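PDB 4Y68: putative nisin-resistance protein from Streptococcus agalactiae 515, which probably acts as an S41-family peptidase that recognises the lantibiotic nisin and confers resistance to it. Local coordinates for residues S31-V43 and S75-G87. Residues are numbered along the deposited sequence; the frame is centred on the assembly and turned at random.
Sequences SSERYGRVILDRV and SRNIVQEAVRYGG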
ATOM      1  N   SER A  31       2.092   4.372 -31.615  1.00 29.59           N
ATOM      2  CA  SER A  31       0.742   4.731 -31.999  1.00 31.00           C
ATOM      3  C   SER A  31      -0.207   4.496 -30.820  1.00 28.21           C
ATOM      4  O   SER A  31       0.111   3.771 -29.869  1.00 27.37           O
ATOM      5  CB  SER A  31       0.306   3.905 -33.204  1.00 25.51           C
ATOM      6  OG  SER A  31       0.129   2.558 -32.790  1.00 30.47           O
ATOM      7  N   SER A  32      -1.382   5.096 -30.885  1.00 28.05           N
ATOM      8  CA  SER A  32      -2.389   4.827 -29.878  1.00 28.75           C
ATOM      9  C   SER A  32      -2.739   3.342 -29.775  1.00 27.06           C
ATOM     10  O   SER A  32      -2.961   2.839 -28.672  1.00 25.55           O
ATOM     11  CB  SER A  32      -3.628   5.646 -30.166  1.00 30.01           C
ATOM     12  OG  SER A  32      -3.275   7.013 -30.147  1.00 30.64           O
ATOM     13  N   GLU A  33      -2.765   2.630 -30.900  1.00 27.51           N
ATOM     14  CA  GLU A  33      -2.971   1.183 -30.845  1.00 29.00           C
ATOM     15  C   GLU A  33      -1.850   0.452 -30.106  1.00 26.00           C
ATOM     16  O   GLU A  33      -2.126  -0.345 -29.209  1.00 26.80           O
ATOM     17  CB  GLU A  33      -3.109   0.583 -32.237  1.00 26.31           C
ATOM     18  CG  GLU A  33      -3.308  -0.934 -32.208  1.00 27.81           C
ATOM     19  CD  GLU A  33      -3.523  -1.549 -33.591  1.00 34.09           C
ATOM     20  OE1 GLU A  33      -3.438  -0.806 -34.589  1.00 35.24           O
ATOM     21  OE2 GLU A  33      -3.762  -2.781 -33.682  1.00 34.92           O
ATOM     22  N   ARG A  34      -0.608   0.679 -30.517  1.00 24.01           N
ATOM     23  CA  ARG A  34       0.577   0.134 -29.830  1.00 29.22           C
ATOM     24  C   ARG A  34       0.509   0.377 -28.322  1.00 26.53           C
ATOM     25  O   ARG A  34       0.704  -0.530 -27.521  1.00 23.06           O
ATOM     26  CB  ARG A  34       1.864   0.787 -30.373  1.00 33.27           C
ATOM     27  CG  ARG A  34       3.009  -0.149 -30.760  1.00 39.98           C
ATOM     28  CD  ARG A  34       3.724  -0.741 -29.582  1.00 37.15           C
ATOM     29  NE  ARG A  34       3.225  -2.083 -29.290  1.00 48.69           N
ATOM     30  CZ  ARG A  34       3.873  -3.009 -28.571  1.00 49.96           C
ATOM     31  NH1 ARG A  34       5.075  -2.765 -28.058  1.00 49.16           N
ATOM     32  NH2 ARG A  34       3.309  -4.198 -28.369  1.00 45.22           N
ATOM     33  N   TYR A  35       0.250   1.632 -27.961  1.00 25.58           N
ATOM     34  CA  TYR A  35       0.197   2.056 -26.573  1.00 24.93           C
ATOM     35  C   TYR A  35      -0.793   1.180 -25.811  1.00 26.50           C
ATOM     36  O   TYR A  35      -0.506   0.736 -24.701  1.00 23.70           O
ATOM     37  CB  TYR A  35      -0.169   3.537 -26.511  1.00 24.28           C
ATOM     38  CG  TYR A  35      -0.284   4.176 -25.142  1.00 23.56           C
ATOM     39  CD1 TYR A  35       0.708   5.030 -24.665  1.00 27.96           C
ATOM     40  CD2 TYR A  35      -1.409   3.974 -24.346  1.00 26.72           C
ATOM     41  CE1 TYR A  35       0.598   5.640 -23.419  1.00 26.09           C
ATOM     42  CE2 TYR A  35      -1.529   4.570 -23.097  1.00 22.80           C
ATOM     43  CZ  TYR A  35      -0.520   5.409 -22.638  1.00 26.86           C
ATOM     44  OH  TYR A  35      -0.642   6.036 -21.409  1.00 26.01           O
ATOM     45  N   GLY A  36      -1.935   0.888 -26.436  1.00 26.92           N
ATOM     46  CA  GLY A  36      -2.927   0.029 -25.822  1.00 23.47           C
ATOM     47  C   GLY A  36      -2.474  -1.416 -25.726  1.00 22.54           C
ATOM     48  O   GLY A  36      -2.770  -2.106 -24.748  1.00 21.18           O
ATOM     49  N   ARG A  37      -1.748  -1.882 -26.738  1.00 22.16           N
ATOM     50  CA  ARG A  37      -1.317  -3.273 -26.769  1.00 25.57           C
ATOM     51  C   ARG A  37      -0.197  -3.538 -25.743  1.00 24.89           C
ATOM     52  O   ARG A  37      -0.104  -4.634 -25.178  1.00 23.50           O
ATOM     53  CB  ARG A  37      -0.877  -3.667 -28.175  1.00 24.88           C
ATOM     54  CG  ARG A  37      -2.041  -3.808 -29.139  1.00 27.98           C
ATOM     55  CD  ARG A  37      -1.569  -4.153 -30.535  1.00 31.19           C
ATOM     56  NE  ARG A  37      -1.109  -5.532 -30.646  1.00 30.70           N
ATOM     57  CZ  ARG A  37      -1.901  -6.555 -30.959  1.00 33.03           C
ATOM     58  NH1 ARG A  37      -3.197  -6.353 -31.179  1.00 27.40           N
ATOM     59  NH2 ARG A  37      -1.398  -7.783 -31.047  1.00 31.64           N
ATOM     60  N   VAL A  38       0.614  -2.519 -25.487  1.00 27.15           N
ATOM     61  CA  VAL A  38       1.644  -2.585 -24.454  1.00 25.94           C
ATOM     62  C   VAL A  38       1.016  -2.850 -23.093  1.00 22.13           C
ATOM     63  O   VAL A  38       1.537  -3.629 -22.309  1.00 22.48           O
ATOM     64  CB  VAL A  38       2.472  -1.270 -24.383  1.00 28.39           C
ATOM     65  CG1 VAL A  38       3.140  -1.134 -23.009  1.00 23.00           C
ATOM     66  CG2 VAL A  38       3.494  -1.240 -25.502  1.00 27.92           C
ATOM     67  N   ILE A  39      -0.113  -2.208 -22.816  1.00 22.05           N
ATOM     68  CA  ILE A  39      -0.784  -2.427 -21.537  1.00 21.23           C
ATOM     69  C   ILE A  39      -1.356  -3.844 -21.447  1.00 21.22           C
ATOM     70  O   ILE A  39      -1.276  -4.486 -20.409  1.00 22.75           O
ATOM     71  CB  ILE A  39      -1.904  -1.405 -21.299  1.00 22.83           C
ATOM     72  CG1 ILE A  39      -1.316   0.019 -21.266  1.00 21.38           C
ATOM     73  CG2 ILE A  39      -2.673  -1.758 -19.995  1.00 21.14           C
ATOM     74  CD1 ILE A  39      -2.378   1.134 -21.402  1.00 21.14           C
ATOM     75  N   LEU A  40      -1.906  -4.342 -22.547  1.00 22.07           N
ATOM     76  CA  LEU A  40      -2.463  -5.690 -22.565  1.00 24.11           C
ATOM     77  C   LEU A  40      -1.366  -6.741 -22.343  1.00 23.81           C
ATOM     78  O   LEU A  40      -1.566  -7.692 -21.585  1.00 22.07           O
ATOM     79  CB  LEU A  40      -3.226  -5.938 -23.882  1.00 20.80           C
ATOM     80  CG  LEU A  40      -4.477  -5.062 -24.086  1.00 19.30           C
ATOM     81  CD1 LEU A  40      -5.102  -5.287 -25.460  1.00 23.23           C
ATOM     82  CD2 LEU A  40      -5.538  -5.298 -22.979  1.00 19.99           C
ATOM     83  N   ASP A  41      -0.204  -6.557 -22.966  1.00 23.03           N
ATOM     84  CA  ASP A  41       0.919  -7.462 -22.737  1.00 20.45           C
ATOM     85  C   ASP A  41       1.304  -7.539 -21.245  1.00 23.23           C
ATOM     86  O   ASP A  41       1.482  -8.631 -20.702  1.00 21.74           O
ATOM     87  CB  ASP A  41       2.144  -7.027 -23.561  1.00 26.84           C
ATOM     88  CG  ASP A  41       1.987  -7.305 -25.058  1.00 29.65           C
ATOM     89  OD1 ASP A  41       1.228  -8.215 -25.449  1.00 30.41           O
ATOM     90  OD2 ASP A  41       2.644  -6.615 -25.849  1.00 28.00           O
ATOM     91  N   ARG A  42       1.433  -6.385 -20.587  1.00 21.93           N
ATOM     92  CA  ARG A  42       1.800  -6.350 -19.168  1.00 22.62           C
ATOM     93  C   ARG A  42       0.766  -7.033 -18.319  1.00 22.00           C
ATOM     94  O   ARG A  42       1.094  -7.811 -17.424  1.00 20.95           O
ATOM     95  CB  ARG A  42       1.950  -4.916 -18.659  1.00 23.82           C
ATOM     96  CG  ARG A  42       3.200  -4.247 -19.069  1.00 33.92           C
ATOM     97  CD  ARG A  42       4.406  -4.758 -18.286  1.00 34.27           C
ATOM     98  NE  ARG A  42       5.576  -4.001 -18.712  1.00 35.25           N
ATOM     99  CZ  ARG A  42       6.823  -4.448 -18.670  1.00 38.78           C
ATOM    100  NH1 ARG A  42       7.083  -5.668 -18.204  1.00 38.13           N
ATOM    101  NH2 ARG A  42       7.807  -3.670 -19.102  1.00 42.10           N
ATOM    102  N   VAL A  43      -0.495  -6.712 -18.594  1.00 21.00           N
ATOM    103  CA  VAL A  43      -1.589  -7.294 -17.842  1.00 20.14           C
ATOM    104  C   VAL A  43      -1.537  -8.801 -17.967  1.00 22.00           C
ATOM    105  O   VAL A  43      -1.595  -9.512 -16.957  1.00 21.38           O
ATOM    106  CB  VAL A  43      -2.942  -6.755 -18.316  1.00 21.33           C
ATOM    107  CG1 VAL A  43      -4.087  -7.559 -17.690  1.00 22.38           C
ATOM    108  CG2 VAL A  43      -3.054  -5.282 -17.971  1.00 15.04           C
ATOM    109  N   SER A  75      -7.129   4.949 -25.812  1.00 26.20           N
ATOM    110  CA  SER A  75      -6.610   3.611 -25.572  1.00 22.34           C
ATOM    111  C   SER A  75      -6.748   3.166 -24.122  1.00 23.94           C
ATOM    112  O   SER A  75      -7.068   2.002 -23.877  1.00 24.23           O
ATOM    113  CB  SER A  75      -5.151   3.522 -25.987  1.00 23.58           C
ATOM    114  OG  SER A  75      -5.033   3.486 -27.383  1.00 20.47           O
ATOM    115  N   ARG A  76      -6.524   4.074 -23.167  1.00 22.88           N
ATOM    116  CA  ARG A  76      -6.667   3.719 -21.756  1.00 24.14           C
ATOM    117  C   ARG A  76      -8.126   3.395 -21.471  1.00 23.91           C
ATOM    118  O   ARG A  76      -8.418   2.456 -20.730  1.00 25.51           O
ATOM    119  CB  ARG A  76      -6.169   4.839 -20.810  1.00 24.42           C
ATOM    120  CG  ARG A  76      -4.634   5.097 -20.843  1.00 24.91           C
ATOM    121  CD  ARG A  76      -4.130   6.021 -19.700  1.00 22.60           C
ATOM    122  NE  ARG A  76      -4.500   7.430 -19.891  1.00 28.11           N
ATOM    123  CZ  ARG A  76      -3.842   8.288 -20.675  1.00 28.30           C
ATOM    124  NH1 ARG A  76      -2.763   7.893 -21.345  1.00 24.85           N
ATOM    125  NH2 ARG A  76      -4.253   9.550 -20.781  1.00 29.15           N
ATOM    126  N   ASN A  77      -9.047   4.161 -22.061  1.00 25.39           N
ATOM    127  CA  ASN A  77     -10.477   3.862 -21.899  1.00 30.20           C
ATOM    128  C   ASN A  77     -10.817   2.490 -22.469  1.00 22.46           C
ATOM    129  O   ASN A  77     -11.562   1.735 -21.873  1.00 25.93           O
ATOM    130  CB  ASN A  77     -11.364   4.913 -22.581  1.00 30.57           C
ATOM    131  CG  ASN A  77     -11.130   6.323 -22.057  1.00 40.10           C
ATOM    132  OD1 ASN A  77     -10.515   6.526 -21.003  1.00 45.73           O
ATOM    133  ND2 ASN A  77     -11.627   7.313 -22.801  1.00 43.57           N
ATOM    134  N   ILE A  78     -10.263   2.183 -23.635  1.00 21.77           N
ATOM    135  CA  ILE A  78     -10.512   0.898 -24.283  1.00 22.00           C
ATOM    136  C   ILE A  78      -9.973  -0.313 -23.493  1.00 25.31           C
ATOM    137  O   ILE A  78     -10.616  -1.356 -23.471  1.00 24.17           O
ATOM    138  CB  ILE A  78      -9.923   0.892 -25.715  1.00 24.45           C
ATOM    139  CG1 ILE A  78     -10.817   1.716 -26.646  1.00 27.78           C
ATOM    140  CG2 ILE A  78      -9.810  -0.526 -26.249  1.00 24.09           C
ATOM    141  CD1 ILE A  78     -10.140   2.150 -27.930  1.00 30.40           C
ATOM    142  N   VAL A  79      -8.819  -0.199 -22.833  1.00 22.24           N
ATOM    143  CA  VAL A  79      -8.279  -1.383 -22.126  1.00 23.87           C
ATOM    144  C   VAL A  79      -8.719  -1.498 -20.660  1.00 23.19           C
ATOM    145  O   VAL A  79      -8.297  -2.404 -19.943  1.00 24.86           O
ATOM    146  CB  VAL A  79      -6.736  -1.400 -22.170  1.00 24.95           C
ATOM    147  CG1 VAL A  79      -6.238  -1.371 -23.627  1.00 23.85           C
ATOM    148  CG2 VAL A  79      -6.165  -0.230 -21.378  1.00 17.50           C
ATOM    149  N   GLN A  80      -9.539  -0.554 -20.211  1.00 26.68           N
ATOM    150  CA  GLN A  80     -10.010  -0.513 -18.834  1.00 24.37           C
ATOM    151  C   GLN A  80     -10.659  -1.827 -18.379  1.00 30.32           C
ATOM    152  O   GLN A  80     -10.385  -2.309 -17.264  1.00 30.47           O
ATOM    153  CB  GLN A  80     -10.987   0.643 -18.680  1.00 27.59           C
ATOM    154  CG  GLN A  80     -11.489   0.914 -17.267  1.00 40.47           C
ATOM    155  CD  GLN A  80     -12.260   2.250 -17.190  1.00 57.18           C
ATOM    156  OE1 GLN A  80     -12.709   2.782 -18.214  1.00 54.70           O
ATOM    157  NE2 GLN A  80     -12.390   2.802 -15.981  1.00 48.92           N
ATOM    158  N   GLU A  81     -11.515  -2.406 -19.224  1.00 29.80           N
ATOM    159  CA  GLU A  81     -12.190  -3.662 -18.864  1.00 28.88           C
ATOM    160  C   GLU A  81     -11.146  -4.764 -18.681  1.00 23.30           C
ATOM    161  O   GLU A  81     -11.211  -5.559 -17.750  1.00 26.12           O
ATOM    162  CB  GLU A  81     -13.232  -4.063 -19.926  1.00 26.46           C
ATOM    163  CG  GLU A  81     -13.936  -5.385 -19.628  1.00 30.66           C
ATOM    164  CD  GLU A  81     -14.801  -5.933 -20.782  1.00 37.98           C
ATOM    165  OE1 GLU A  81     -14.564  -5.623 -21.978  1.00 34.76           O
ATOM    166  OE2 GLU A  81     -15.730  -6.704 -20.468  1.00 42.29           O
ATOM    167  N   ALA A  82     -10.171  -4.787 -19.575  1.00 23.28           N
ATOM    168  CA  ALA A  82      -9.106  -5.775 -19.548  1.00 25.18           C
ATOM    169  C   ALA A  82      -8.260  -5.632 -18.285  1.00 23.19           C
ATOM    170  O   ALA A  82      -7.903  -6.617 -17.662  1.00 21.85           O
ATOM    171  CB  ALA A  82      -8.230  -5.637 -20.802  1.00 22.68           C
ATOM    172  N   VAL A  83      -7.937  -4.398 -17.918  1.00 24.95           N
ATOM    173  CA  VAL A  83      -7.164  -4.158 -16.706  1.00 23.14           C
ATOM    174  C   VAL A  83      -7.948  -4.606 -15.487  1.00 22.02           C
ATOM    175  O   VAL A  83      -7.432  -5.325 -14.634  1.00 23.06           O
ATOM    176  CB  VAL A  83      -6.772  -2.669 -16.566  1.00 20.60           C
ATOM    177  CG1 VAL A  83      -6.138  -2.401 -15.211  1.00 21.57           C
ATOM    178  CG2 VAL A  83      -5.795  -2.283 -17.666  1.00 20.48           C
ATOM    179  N   ARG A  84      -9.204  -4.189 -15.414  1.00 22.75           N
ATOM    180  CA  ARG A  84     -10.062  -4.539 -14.289  1.00 24.85           C
ATOM    181  C   ARG A  84     -10.275  -6.051 -14.199  1.00 26.04           C
ATOM    182  O   ARG A  84     -10.320  -6.599 -13.106  1.00 27.62           O
ATOM    183  CB  ARG A  84     -11.412  -3.810 -14.403  1.00 27.78           C
ATOM    184  CG  ARG A  84     -12.478  -4.271 -13.409  1.00 34.87           C
ATOM    185  CD  ARG A  84     -11.960  -4.243 -11.974  1.00 36.33           C
ATOM    186  NE  ARG A  84     -12.962  -4.625 -10.983  1.00 31.70           N
ATOM    187  CZ  ARG A  84     -13.145  -5.867 -10.543  1.00 36.62           C
ATOM    188  NH1 ARG A  84     -12.404  -6.855 -11.027  1.00 37.91           N
ATOM    189  NH2 ARG A  84     -14.072  -6.129  -9.628  1.00 32.88           N
ATOM    190  N   TYR A  85     -10.372  -6.733 -15.339  1.00 25.57           N
ATOM    191  CA  TYR A  85     -10.585  -8.179 -15.305  1.00 25.07           C
ATOM    192  C   TYR A  85      -9.278  -8.891 -15.016  1.00 25.52           C
ATOM    193  O   TYR A  85      -9.221  -9.790 -14.171  1.00 23.09           O
ATOM    194  CB  TYR A  85     -11.187  -8.715 -16.620  1.00 25.22           C
ATOM    195  CG  TYR A  85     -11.423 -10.206 -16.547  1.00 28.29           C
ATOM    196  CD1 TYR A  85     -10.397 -11.099 -16.836  1.00 27.72           C
ATOM    197  CD2 TYR A  85     -12.664 -10.732 -16.132  1.00 30.89           C
ATOM    198  CE1 TYR A  85     -10.580 -12.479 -16.723  1.00 28.48           C
ATOM    199  CE2 TYR A  85     -12.869 -12.126 -16.024  1.00 27.07           C
ATOM    200  CZ  TYR A  85     -11.818 -12.985 -16.327  1.00 33.88           C
ATOM    201  OH  TYR A  85     -11.970 -14.344 -16.238  1.00 28.36           O
ATOM    202  N   GLY A  86      -8.227  -8.476 -15.718  1.00 23.33           N
ATOM    203  CA  GLY A  86      -6.957  -9.178 -15.681  1.00 23.62           C
ATOM    204  C   GLY A  86      -6.247  -8.989 -14.367  1.00 20.94           C
ATOM    205  O   GLY A  86      -5.492  -9.849 -13.927  1.00 22.56           O
ATOM    206  N   GLY A  87      -6.505  -7.860 -13.724  1.00 22.68           N
ATOM    207  CA  GLY A  87      -5.821  -7.539 -12.484  1.00 22.86           C
ATOM    208  C   GLY A  87      -6.724  -7.473 -11.265  1.00 20.10           C
ATOM    209  O   GLY A  87      -6.255  -7.620 -10.143  1.00 20.85           O
TER
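Two near-parallel helices of the N-terminal helical bundle, 32-46 and 72-87, pack through segments 31-43 and 75-87, whose axes lie 9.2 Å apart and cross at -24°, and Ser75 meets Ser32 near the N-terminal end of helix 32-46. The backbones are nearest at Gly36, its CA 5.1 Å from Ser75 CA. The Ser75 hydroxyl donates a short bond to Ser32 O, OG to O 2.5 Å, arriving well above the carbonyl plane, while Gly36 N bonds the same oxygen from the opposite face; Ser69 OG also bonds Ser75 OG. One carbonyl thus serves both its own helix and the neighbouring one. One turn on, Tyr35 leaves its helix with CG anti to the backbone N (chi1 180°), which carries the ring out beside the aliphatic part of Arg76, its CE2 lying 3.9 Å from Arg76 CG. Arg76, bent at chi3, brings NH1 back to Tyr35 OH at 2.8 Å; the hydroxyl lies near the guanidinium plane, but the bond is bent to 135° at the hydrogen. Asp264 engages both groups, its OD2 in a salt bridge with Arg76 NH1 and its OD1 hydrogen-bonded to Tyr35 OH. Beyond this polar end the seam is aliphatic. Val79 splits its methyls, CG1 against Leu40 CD2 and CG2 against Ile39 CD1. Leu40 CD2 presses tightly on Ala82 CB at 3.5 Å, and Ile39 CG2 rests on Val83 CG2. At the far end Val43 divides its methyls, CG2 against Val83 and CG1 3.9 Å from Gly86 CA, where a CB would clash with CG1. Helix 55-66 adds Trp55 against Val43 and Leu66 against Ser75, while Leu268 of strand 267-276 touches both Ile39 and Val83, joining the helical pair to the antiparallel sheet.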